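Local coordinates for 6-phospho-beta-glucosidase BglT (Thermotoga maritima, PDB 1UP7), which hydrolyses cellobiose 6'-phosphate to glucose 6-phosphate and glucose, using NAD+ and a manganese ion as cofactors, at residues A[309-320]-A[332-342]. Sequence-based numbering, arbitrary orientation.
Sequences TDEGKIHIVNTR and YVLEIPCYVRS
The guanidinium of Arg341 carries Asp310 O over one face, while Asp310 OD1 and Tyr339 OH lie at its edge, in plane. Arg341 NE gives a nearly straight bond to Asp310 OD1 (3.1 Å, 171°). Arg341 NH2 reaches Asp310 OD2 (3.0 Å), completing a side-on salt bridge. The two planes stand 73° apart. Ser342 OG donates to Asp310 OD1 (2.6 Å) from the face opposite Arg341 NE. Replacing Arg341 with a leucine would probably leave the Asp310 carboxylate without its paired guanidinium and Tyr339 OH without the NH1 donor, besides losing the bond from NH2 to Glu183 O of the second subunit. The Tyr339 ring has Ile314 CD1 at its edge, and Gly312 CA comes within 3.4 Å of Tyr339 CE1, where a side chain would collide with the hydroxyl. From there strands 313-320 and 333-341 pair antiparallel. Near the far end Glu335, extended with CG anti to its backbone N (chi1 -177°), offers the anti lone pair of OE2 to Asn318 ND2 (3.2 Å), a donor also bonded to Gly162 O. Tyr189 and Asn193 hold this carboxylate too, beside the manganese ligand Cys164; the strands thus link a salt bridge at the subunit interface to what is probably the metal site's second shell.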
loop_
_atom_site.group_PDB
_atom_site.type_symbol
_atom_site.label_atom_id
_atom_site.label_comp_id
_atom_site.label_asym_id
_atom_site.label_seq_id
_atom_site.Cartn_x
_atom_site.Cartn_y
_atom_site.Cartn_z
ATOM N N THR A 309 8.951 1.981 32.775
ATOM C CA THR A 309 8.550 0.661 33.278
ATOM C C THR A 309 8.267 -0.306 32.130
ATOM O O THR A 309 8.276 0.066 30.949
ATOM C CB THR A 309 7.270 0.745 34.123
ATOM O OG1 THR A 309 6.202 1.198 33.270
ATOM C CG2 THR A 309 7.403 1.774 35.246
ATOM N N ASP A 310 7.952 -1.533 32.511
ATOM C CA ASP A 310 7.638 -2.567 31.574
ATOM C C ASP A 310 6.172 -2.974 31.654
ATOM O O ASP A 310 5.809 -4.057 31.213
ATOM C CB ASP A 310 8.624 -3.736 31.804
ATOM C CG ASP A 310 8.676 -4.689 30.629
ATOM O OD1 ASP A 310 8.888 -4.235 29.486
ATOM O OD2 ASP A 310 8.461 -5.896 30.765
ATOM N N GLU A 311 5.335 -2.073 32.182
ATOM C CA GLU A 311 3.898 -2.303 32.365
ATOM C C GLU A 311 3.150 -2.392 31.032
ATOM O O GLU A 311 2.406 -3.346 30.801
ATOM C CB GLU A 311 3.332 -1.141 33.137
ATOM C CG GLU A 311 3.279 -1.313 34.634
ATOM C CD GLU A 311 1.997 -0.702 35.159
ATOM O OE1 GLU A 311 1.858 0.552 35.053
ATOM O OE2 GLU A 311 1.109 -1.479 35.627
ATOM N N GLY A 312 3.349 -1.378 30.183
ATOM C CA GLY A 312 2.573 -1.179 28.967
ATOM C C GLY A 312 1.325 -0.352 29.237
ATOM O O GLY A 312 0.402 -0.821 29.889
ATOM N N LYS A 313 1.318 0.894 28.760
ATOM C CA LYS A 313 0.218 1.820 28.998
ATOM C C LYS A 313 -0.076 2.573 27.720
ATOM O O LYS A 313 0.794 2.655 26.856
ATOM C CB LYS A 313 0.559 2.771 30.140
ATOM C CG LYS A 313 0.871 2.052 31.476
ATOM C CD LYS A 313 -0.314 2.027 32.411
ATOM C CE LYS A 313 -0.779 0.596 32.717
ATOM N NZ LYS A 313 -0.731 0.238 34.185
ATOM N N ILE A 314 -1.296 3.090 27.587
ATOM C CA ILE A 314 -1.676 3.838 26.406
ATOM C C ILE A 314 -1.456 5.324 26.580
ATOM O O ILE A 314 -1.887 5.908 27.554
ATOM C CB ILE A 314 -3.129 3.554 26.015
ATOM C CG1 ILE A 314 -3.356 2.031 25.850
ATOM C CG2 ILE A 314 -3.560 4.434 24.788
ATOM C CD1 ILE A 314 -2.321 1.310 24.990
ATOM N N HIS A 315 -0.775 5.919 25.609
ATOM C CA HIS A 315 -0.610 7.364 25.510
ATOM C C HIS A 315 -0.863 7.826 24.095
ATOM O O HIS A 315 -0.394 7.191 23.152
ATOM C CB HIS A 315 0.807 7.769 25.936
ATOM C CG HIS A 315 1.069 7.498 27.372
ATOM N ND1 HIS A 315 0.560 8.293 28.379
ATOM C CD2 HIS A 315 1.677 6.454 27.982
ATOM C CE1 HIS A 315 0.893 7.776 29.548
ATOM N NE2 HIS A 315 1.575 6.662 29.333
ATOM N N ILE A 316 -1.599 8.922 23.954
ATOM C CA ILE A 316 -1.819 9.488 22.645
ATOM C C ILE A 316 -0.704 10.446 22.344
ATOM O O ILE A 316 -0.478 11.401 23.059
ATOM C CB ILE A 316 -3.182 10.159 22.505
ATOM C CG1 ILE A 316 -4.300 9.163 22.844
ATOM C CG2 ILE A 316 -3.322 10.676 21.080
ATOM C CD1 ILE A 316 -5.683 9.799 23.021
ATOM N N VAL A 317 -0.031 10.202 21.238
ATOM C CA VAL A 317 1.299 10.724 21.026
ATOM C C VAL A 317 1.466 10.983 19.517
ATOM O O VAL A 317 0.730 10.419 18.722
ATOM C CB VAL A 317 2.246 9.642 21.635
ATOM C CG1 VAL A 317 3.263 9.017 20.655
ATOM C CG2 VAL A 317 2.803 10.084 22.991
ATOM N N ASN A 318 2.369 11.882 19.125
ATOM C CA ASN A 318 2.673 12.089 17.695
ATOM C C ASN A 318 3.789 11.187 17.238
ATOM O O ASN A 318 4.900 11.237 17.773
ATOM C CB ASN A 318 3.049 13.533 17.356
ATOM C CG ASN A 318 1.911 14.471 17.543
ATOM O OD1 ASN A 318 1.238 14.884 16.591
ATOM N ND2 ASN A 318 1.651 14.800 18.789
ATOM N N THR A 319 3.493 10.379 16.226
ATOM C CA THR A 319 4.381 9.329 15.781
ATOM C C THR A 319 3.907 8.828 14.413
ATOM O O THR A 319 2.807 9.208 13.967
ATOM C CB THR A 319 4.382 8.217 16.839
ATOM O OG1 THR A 319 5.444 7.307 16.556
ATOM C CG2 THR A 319 3.120 7.359 16.748
ATOM N N ARG A 320 4.726 8.003 13.746
ATOM C CA ARG A 320 4.333 7.431 12.452
ATOM C C ARG A 320 3.113 6.552 12.569
ATOM O O ARG A 320 3.030 5.741 13.464
ATOM C CB ARG A 320 5.445 6.604 11.836
ATOM C CG ARG A 320 6.616 7.379 11.279
ATOM C CD ARG A 320 7.614 6.463 10.565
ATOM N NE ARG A 320 8.727 7.199 9.994
ATOM C CZ ARG A 320 9.956 6.693 9.858
ATOM N NH1 ARG A 320 10.220 5.464 10.246
ATOM N NH2 ARG A 320 10.924 7.407 9.304
ATOM N N TYR A 332 2.802 8.708 7.465
ATOM C CA TYR A 332 2.222 9.951 8.016
ATOM C C TYR A 332 2.485 9.960 9.512
ATOM O O TYR A 332 2.111 8.999 10.211
ATOM C CB TYR A 332 0.715 10.037 7.797
ATOM C CG TYR A 332 0.214 10.611 6.472
ATOM C CD1 TYR A 332 0.984 10.547 5.289
ATOM C CD2 TYR A 332 -1.052 11.201 6.407
ATOM C CE1 TYR A 332 0.495 11.070 4.075
ATOM C CE2 TYR A 332 -1.550 11.749 5.199
ATOM C CZ TYR A 332 -0.777 11.660 4.047
ATOM O OH TYR A 332 -1.300 12.141 2.891
ATOM N N VAL A 333 3.156 10.999 10.017
ATOM C CA VAL A 333 3.119 11.250 11.463
ATOM C C VAL A 333 1.703 11.710 11.836
ATOM O O VAL A 333 1.171 12.669 11.242
ATOM C CB VAL A 333 4.167 12.301 11.916
ATOM C CG1 VAL A 333 3.855 12.825 13.305
ATOM C CG2 VAL A 333 5.609 11.701 11.849
ATOM N N LEU A 334 1.097 11.003 12.783
ATOM C CA LEU A 334 -0.221 11.320 13.287
ATOM C C LEU A 334 -0.172 11.428 14.805
ATOM O O LEU A 334 0.789 10.990 15.438
ATOM C CB LEU A 334 -1.213 10.207 12.908
ATOM C CG LEU A 334 -1.349 9.918 11.414
ATOM C CD1 LEU A 334 -2.241 8.690 11.209
ATOM C CD2 LEU A 334 -1.852 11.142 10.666
ATOM N N GLU A 335 -1.226 11.996 15.377
ATOM C CA GLU A 335 -1.435 11.970 16.824
ATOM C C GLU A 335 -2.472 10.863 17.106
ATOM O O GLU A 335 -3.622 10.981 16.701
ATOM C CB GLU A 335 -1.878 13.371 17.293
ATOM C CG GLU A 335 -2.073 13.535 18.793
ATOM C CD GLU A 335 -2.348 14.989 19.181
ATOM O OE1 GLU A 335 -3.527 15.413 19.214
ATOM O OE2 GLU A 335 -1.356 15.714 19.441
ATOM N N ILE A 336 -2.042 9.793 17.765
ATOM C CA ILE A 336 -2.771 8.512 17.826
ATOM C C ILE A 336 -2.409 7.777 19.126
ATOM O O ILE A 336 -1.328 8.016 19.688
ATOM C CB ILE A 336 -2.435 7.596 16.595
ATOM C CG1 ILE A 336 -0.899 7.552 16.355
ATOM C CG2 ILE A 336 -3.193 8.050 15.331
ATOM C CD1 ILE A 336 -0.437 6.604 15.178
ATOM N N PRO A 337 -3.290 6.895 19.601
ATOM C CA PRO A 337 -3.029 6.113 20.803
ATOM C C PRO A 337 -1.961 5.060 20.562
ATOM O O PRO A 337 -2.026 4.337 19.563
ATOM C CB PRO A 337 -4.368 5.416 21.058
ATOM C CG PRO A 337 -5.381 6.212 20.250
ATOM C CD PRO A 337 -4.608 6.581 19.028
ATOM N N CYS A 338 -0.987 4.977 21.469
ATOM C CA CYS A 338 0.122 4.026 21.364
ATOM C C CYS A 338 0.339 3.259 22.657
ATOM O O CYS A 338 0.054 3.746 23.746
ATOM C CB CYS A 338 1.435 4.723 20.978
ATOM S SG CYS A 338 1.317 5.605 19.421
ATOM N N TYR A 339 0.818 2.034 22.497
ATOM C CA TYR A 339 1.158 1.174 23.605
ATOM C C TYR A 339 2.604 1.517 23.948
ATOM O O TYR A 339 3.512 1.365 23.136
ATOM C CB TYR A 339 1.022 -0.279 23.189
ATOM C CG TYR A 339 1.432 -1.287 24.231
ATOM C CD1 TYR A 339 0.622 -1.550 25.333
ATOM C CD2 TYR A 339 2.607 -2.018 24.090
ATOM C CE1 TYR A 339 0.970 -2.489 26.263
ATOM C CE2 TYR A 339 2.965 -2.989 25.013
ATOM C CZ TYR A 339 2.145 -3.216 26.104
ATOM O OH TYR A 339 2.501 -4.165 27.037
ATOM N N VAL A 340 2.805 2.023 25.144
ATOM C CA VAL A 340 4.096 2.583 25.502
ATOM C C VAL A 340 4.716 1.680 26.577
ATOM O O VAL A 340 4.122 1.440 27.642
ATOM C CB VAL A 340 3.965 4.062 25.977
ATOM C CG1 VAL A 340 5.283 4.584 26.524
ATOM C CG2 VAL A 340 3.481 4.963 24.845
ATOM N N ARG A 341 5.893 1.140 26.278
ATOM C CA ARG A 341 6.491 0.164 27.179
ATOM C C ARG A 341 7.989 0.108 26.997
ATOM O O ARG A 341 8.476 -0.074 25.889
ATOM C CB ARG A 341 5.875 -1.197 26.908
ATOM C CG ARG A 341 6.461 -2.354 27.625
ATOM C CD ARG A 341 5.611 -3.601 27.402
ATOM N NE ARG A 341 6.201 -4.743 28.092
ATOM C CZ ARG A 341 5.622 -5.921 28.260
ATOM N NH1 ARG A 341 4.391 -6.146 27.806
ATOM N NH2 ARG A 341 6.287 -6.869 28.912
ATOM N N SER A 342 8.716 0.258 28.094
ATOM C CA SER A 342 10.165 0.026 28.133
ATOM C C SER A 342 10.944 0.698 27.006
ATOM O O SER A 342 11.674 0.054 26.261
ATOM C CB SER A 342 10.482 -1.456 28.134
ATOM O OG SER A 342 10.179 -1.998 29.403
HETATM O O HOH W 1 4.823 1.105 30.731
HETATM O O HOH W 2 0.071 14.249 22.076
#